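Local coordinates for hypothetical protein (Bacteroides caccae, PDB 4M8R) that is of unknown function, a DUF4784 family member that joins an N-terminal Ig-like domain to a WD40-like domain probably related to beta-propellers, at residues M81-I92 with G104-T113. Sequence-based numbering, arbitrary orientation.
Sequences MPYRKPESRVEI and GKVLLADGQT. With PO4 (phosphate ion), chain D.
Arg89 and Lys105 converge on one phosphate ion, probably from the crystallisation liquor: Arg89 NH2 and Lys105 NZ each donate to its O2 at 2.8 Å, and Lys105 NZ also reaches O4. Lys105, its chain bent at chi3 (-68°), brings CD obliquely against the Arg89 guanidinium, which has the anion at its edge. Arg213 NE and Asn238 ND2 of the second subunit also hydrogen-bond to the phosphate, placing it at a subunit interface.

Between 88-92 and 104-108, whose directions differ by 153°, five backbone hydrogen bonds fix an antiparallel register, with Ser88-Leu108, Val90-Val106 and Ile92-Gly104 as hydrogen-bonded pairs. Past the strands the pairing becomes irregular: Gly111 N sits nearly in line with the Lys85 C=O bond, 2.8 Å from Lys85 O, though its N-H is tilted, whereas Arg84 N meets Gly111 O from above its carbonyl plane. Asp110 OD1 accepts from Gln112 N, closing an Asx turn, and OD2 offers its syn lone pair to Gln112 NE2 at 2.8 Å. Water links OD2 to Glu87 N. Arg84, with Thr113 CG2 over one guanidinium face, forms a salt bridge to Asp180 through NH1 and a hydrogen bond to Thr161 O through NH2.

On the face carrying Val90, Val106 and Leu108, placing CG anti to the backbone N (chi1 -177°) sends the Leu108 side chain past Met81 in the opposite direction, CD1 lying 3.7 Å from Met81 CB. The selenomethionine turns CE tip to tip with Val106 CG2 (3.9 Å). Val25 and Phe46 extend this apolar layer. The arrangement is a beta hairpin, 88-96 with 99-108, within the beta sheet of the Ig-like domain.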
loop_
_atom_site.group_PDB
_atom_site.type_symbol
_atom_site.label_atom_id
_atom_site.label_comp_id
_atom_site.label_asym_id
_atom_site.label_seq_id
_atom_site.Cartn_x
_atom_site.Cartn_y
_atom_site.Cartn_z
HETATM N N MSE A 81 25.611 -10.515 17.086
HETATM C CA MSE A 81 24.441 -10.875 16.287
HETATM C C MSE A 81 23.362 -9.852 16.548
HETATM O O MSE A 81 23.109 -9.486 17.696
HETATM C CB MSE A 81 23.943 -12.279 16.636
HETATM C CG MSE A 81 24.999 -13.374 16.445
HETATM SE SE MSE A 81 25.737 -13.379 14.617
HETATM C CE MSE A 81 24.095 -13.773 13.618
ATOM N N PRO A 82 22.713 -9.360 15.481
ATOM C CA PRO A 82 21.741 -8.279 15.618
ATOM C C PRO A 82 20.333 -8.690 16.053
ATOM O O PRO A 82 19.911 -9.833 15.849
ATOM C CB PRO A 82 21.674 -7.706 14.205
ATOM C CG PRO A 82 21.949 -8.871 13.325
ATOM C CD PRO A 82 22.954 -9.701 14.065
ATOM N N TYR A 83 19.629 -7.727 16.641
ATOM C CA TYR A 83 18.200 -7.829 16.918
ATOM C C TYR A 83 17.404 -7.371 15.701
ATOM O O TYR A 83 17.982 -6.951 14.703
ATOM C CB TYR A 83 17.833 -6.954 18.126
ATOM C CG TYR A 83 18.362 -7.463 19.446
ATOM C CD1 TYR A 83 19.644 -7.141 19.876
ATOM C CD2 TYR A 83 17.573 -8.263 20.267
ATOM C CE1 TYR A 83 20.132 -7.613 21.086
ATOM C CE2 TYR A 83 18.046 -8.731 21.476
ATOM C CZ TYR A 83 19.327 -8.403 21.883
ATOM O OH TYR A 83 19.791 -8.882 23.091
ATOM N N ARG A 84 16.082 -7.480 15.798
ATOM C CA ARG A 84 15.120 -6.901 14.844
ATOM C C ARG A 84 14.952 -7.657 13.525
ATOM O O ARG A 84 14.280 -7.166 12.621
ATOM C CB ARG A 84 15.401 -5.412 14.578
ATOM C CG ARG A 84 15.428 -4.568 15.842
ATOM C CD ARG A 84 15.539 -3.082 15.555
ATOM N NE ARG A 84 15.279 -2.306 16.767
ATOM C CZ ARG A 84 16.155 -2.093 17.748
ATOM N NH1 ARG A 84 17.389 -2.580 17.688
ATOM N NH2 ARG A 84 15.786 -1.384 18.811
ATOM N N LYS A 85 15.524 -8.849 13.410
ATOM C CA LYS A 85 15.199 -9.718 12.285
ATOM C C LYS A 85 14.385 -10.899 12.794
ATOM O O LYS A 85 14.457 -11.241 13.969
ATOM C CB LYS A 85 16.458 -10.227 11.587
ATOM C CG LYS A 85 17.560 -9.198 11.401
ATOM C CD LYS A 85 17.125 -8.015 10.558
ATOM C CE LYS A 85 18.257 -6.999 10.446
ATOM N NZ LYS A 85 18.770 -6.549 11.773
ATOM N N PRO A 86 13.596 -11.521 11.912
ATOM C CA PRO A 86 12.966 -12.798 12.272
ATOM C C PRO A 86 13.986 -13.920 12.361
ATOM O O PRO A 86 15.164 -13.718 12.030
ATOM C CB PRO A 86 11.988 -13.062 11.124
ATOM C CG PRO A 86 12.455 -12.203 10.007
ATOM C CD PRO A 86 13.120 -11.008 10.617
ATOM N N GLU A 87 13.540 -15.090 12.819
ATOM C CA GLU A 87 14.402 -16.264 12.836
ATOM C C GLU A 87 14.939 -16.493 11.435
ATOM O O GLU A 87 14.168 -16.633 10.497
ATOM C CB GLU A 87 13.652 -17.498 13.317
ATOM C CG GLU A 87 14.462 -18.781 13.204
ATOM C CD GLU A 87 13.759 -19.964 13.826
ATOM O OE1 GLU A 87 13.328 -19.851 14.991
ATOM O OE2 GLU A 87 13.654 -21.014 13.158
ATOM N N SER A 88 16.259 -16.537 11.303
ATOM C CA SER A 88 16.896 -16.511 9.993
ATOM C C SER A 88 18.078 -17.449 9.878
ATOM O O SER A 88 18.834 -17.636 10.830
ATOM C CB SER A 88 17.403 -15.102 9.703
ATOM O OG SER A 88 16.334 -14.191 9.574
ATOM N N ARG A 89 18.232 -18.015 8.689
ATOM C CA ARG A 89 19.508 -18.562 8.252
ATOM C C ARG A 89 20.403 -17.369 7.918
ATOM O O ARG A 89 20.079 -16.576 7.025
ATOM C CB ARG A 89 19.321 -19.440 7.010
ATOM C CG ARG A 89 20.585 -19.724 6.210
ATOM C CD ARG A 89 20.241 -20.506 4.952
ATOM N NE ARG A 89 21.410 -20.849 4.135
ATOM C CZ ARG A 89 21.901 -20.107 3.141
ATOM N NH1 ARG A 89 21.351 -18.943 2.804
ATOM N NH2 ARG A 89 22.962 -20.541 2.471
ATOM N N VAL A 90 21.513 -17.245 8.640
ATOM C CA VAL A 90 22.434 -16.129 8.450
ATOM C C VAL A 90 23.751 -16.647 7.896
ATOM O O VAL A 90 24.397 -17.488 8.523
ATOM C CB VAL A 90 22.705 -15.391 9.771
ATOM C CG1 VAL A 90 23.673 -14.234 9.555
ATOM C CG2 VAL A 90 21.398 -14.889 10.366
ATOM N N GLU A 91 24.141 -16.146 6.727
ATOM C CA GLU A 91 25.448 -16.452 6.172
ATOM C C GLU A 91 26.378 -15.283 6.455
ATOM O O GLU A 91 26.009 -14.123 6.244
ATOM C CB GLU A 91 25.370 -16.718 4.673
ATOM C CG GLU A 91 26.684 -17.225 4.092
ATOM C CD GLU A 91 26.533 -17.898 2.741
ATOM O OE1 GLU A 91 25.449 -17.795 2.118
ATOM O OE2 GLU A 91 27.518 -18.526 2.294
ATOM N N ILE A 92 27.576 -15.609 6.940
ATOM C CA ILE A 92 28.543 -14.628 7.416
ATOM C C ILE A 92 29.702 -14.534 6.432
ATOM O O ILE A 92 30.353 -15.537 6.134
ATOM C CB ILE A 92 29.061 -15.028 8.810
ATOM C CG1 ILE A 92 27.890 -15.129 9.788
ATOM C CG2 ILE A 92 30.078 -14.022 9.330
ATOM C CD1 ILE A 92 28.243 -15.778 11.106
ATOM N N GLY A 104 30.871 -18.962 7.004
ATOM C CA GLY A 104 29.979 -19.978 7.547
ATOM C C GLY A 104 28.561 -19.485 7.737
ATOM O O GLY A 104 28.236 -18.349 7.388
ATOM N N LYS A 105 27.725 -20.345 8.308
ATOM C CA LYS A 105 26.314 -20.049 8.503
ATOM C C LYS A 105 25.899 -20.332 9.931
ATOM O O LYS A 105 26.458 -21.209 10.586
ATOM C CB LYS A 105 25.471 -20.912 7.577
ATOM C CG LYS A 105 25.850 -20.796 6.113
ATOM C CD LYS A 105 25.056 -21.766 5.256
ATOM C CE LYS A 105 25.441 -23.208 5.537
ATOM N NZ LYS A 105 24.771 -24.147 4.600
ATOM N N VAL A 106 24.919 -19.579 10.408
ATOM C CA VAL A 106 24.310 -19.838 11.701
ATOM C C VAL A 106 22.815 -19.672 11.584
ATOM O O VAL A 106 22.325 -19.057 10.642
ATOM C CB VAL A 106 24.837 -18.897 12.803
ATOM C CG1 VAL A 106 26.319 -19.130 13.039
ATOM C CG2 VAL A 106 24.580 -17.435 12.462
ATOM N N LEU A 107 22.093 -20.253 12.532
ATOM C CA LEU A 107 20.662 -20.042 12.649
ATOM C C LEU A 107 20.462 -19.031 13.768
ATOM O O LEU A 107 20.851 -19.276 14.914
ATOM C CB LEU A 107 19.952 -21.356 12.961
ATOM C CG LEU A 107 18.425 -21.312 13.088
ATOM C CD1 LEU A 107 17.778 -20.735 11.839
ATOM C CD2 LEU A 107 17.883 -22.707 13.364
ATOM N N LEU A 108 19.887 -17.883 13.429
ATOM C CA LEU A 108 19.696 -16.796 14.385
ATOM C C LEU A 108 18.255 -16.800 14.871
ATOM O O LEU A 108 17.329 -16.683 14.071
ATOM C CB LEU A 108 20.021 -15.452 13.726
ATOM C CG LEU A 108 19.939 -14.199 14.600
ATOM C CD1 LEU A 108 20.925 -14.265 15.755
ATOM C CD2 LEU A 108 20.193 -12.968 13.753
ATOM N N ALA A 109 18.065 -16.928 16.179
ATOM C CA ALA A 109 16.724 -16.961 16.757
ATOM C C ALA A 109 16.028 -15.623 16.547
ATOM O O ALA A 109 16.683 -14.611 16.335
ATOM C CB ALA A 109 16.791 -17.296 18.238
ATOM N N ASP A 110 14.701 -15.631 16.612
ATOM C CA ASP A 110 13.903 -14.441 16.362
ATOM C C ASP A 110 14.362 -13.271 17.235
ATOM O O ASP A 110 14.543 -13.423 18.437
ATOM C CB ASP A 110 12.415 -14.725 16.606
ATOM C CG ASP A 110 11.526 -13.538 16.247
ATOM O OD1 ASP A 110 11.395 -12.617 17.073
ATOM O OD2 ASP A 110 10.961 -13.515 15.141
ATOM N N GLY A 111 14.554 -12.112 16.615
ATOM C CA GLY A 111 14.913 -10.897 17.343
ATOM C C GLY A 111 13.919 -9.765 17.149
ATOM O O GLY A 111 14.244 -8.603 17.387
ATOM N N GLN A 112 12.705 -10.090 16.723
ATOM C CA GLN A 112 11.706 -9.060 16.454
ATOM C C GLN A 112 11.226 -8.456 17.762
ATOM O O GLN A 112 10.982 -9.170 18.726
ATOM C CB GLN A 112 10.528 -9.624 15.662
ATOM C CG GLN A 112 10.837 -9.805 14.185
ATOM C CD GLN A 112 9.682 -10.420 13.425
ATOM O OE1 GLN A 112 9.078 -9.772 12.576
ATOM N NE2 GLN A 112 9.360 -11.667 13.736
ATOM N N THR A 113 11.103 -7.136 17.782
ATOM C CA THR A 113 10.709 -6.411 18.983
ATOM C C THR A 113 9.181 -6.337 19.114
ATOM O O THR A 113 8.483 -6.229 18.110
ATOM C CB THR A 113 11.280 -4.991 18.947
ATOM O OG1 THR A 113 10.908 -4.365 17.719
ATOM C CG2 THR A 113 12.797 -5.028 19.033
HETATM P P PO4 D . 24.835 -23.558 1.288
HETATM O O1 PO4 D . 25.605 -22.332 0.858
HETATM O O2 PO4 D . 23.701 -23.190 2.215
HETATM O O3 PO4 D . 24.256 -24.270 0.090
HETATM O O4 PO4 D . 25.797 -24.456 2.020
HETATM O O HOH W 1 12.510 -2.449 16.422
HETATM O O HOH W 2 16.838 -13.063 14.056
HETATM O O HOH W 3 13.764 -18.159 17.166
HETATM O O HOH W 4 10.866 -15.643 13.457
#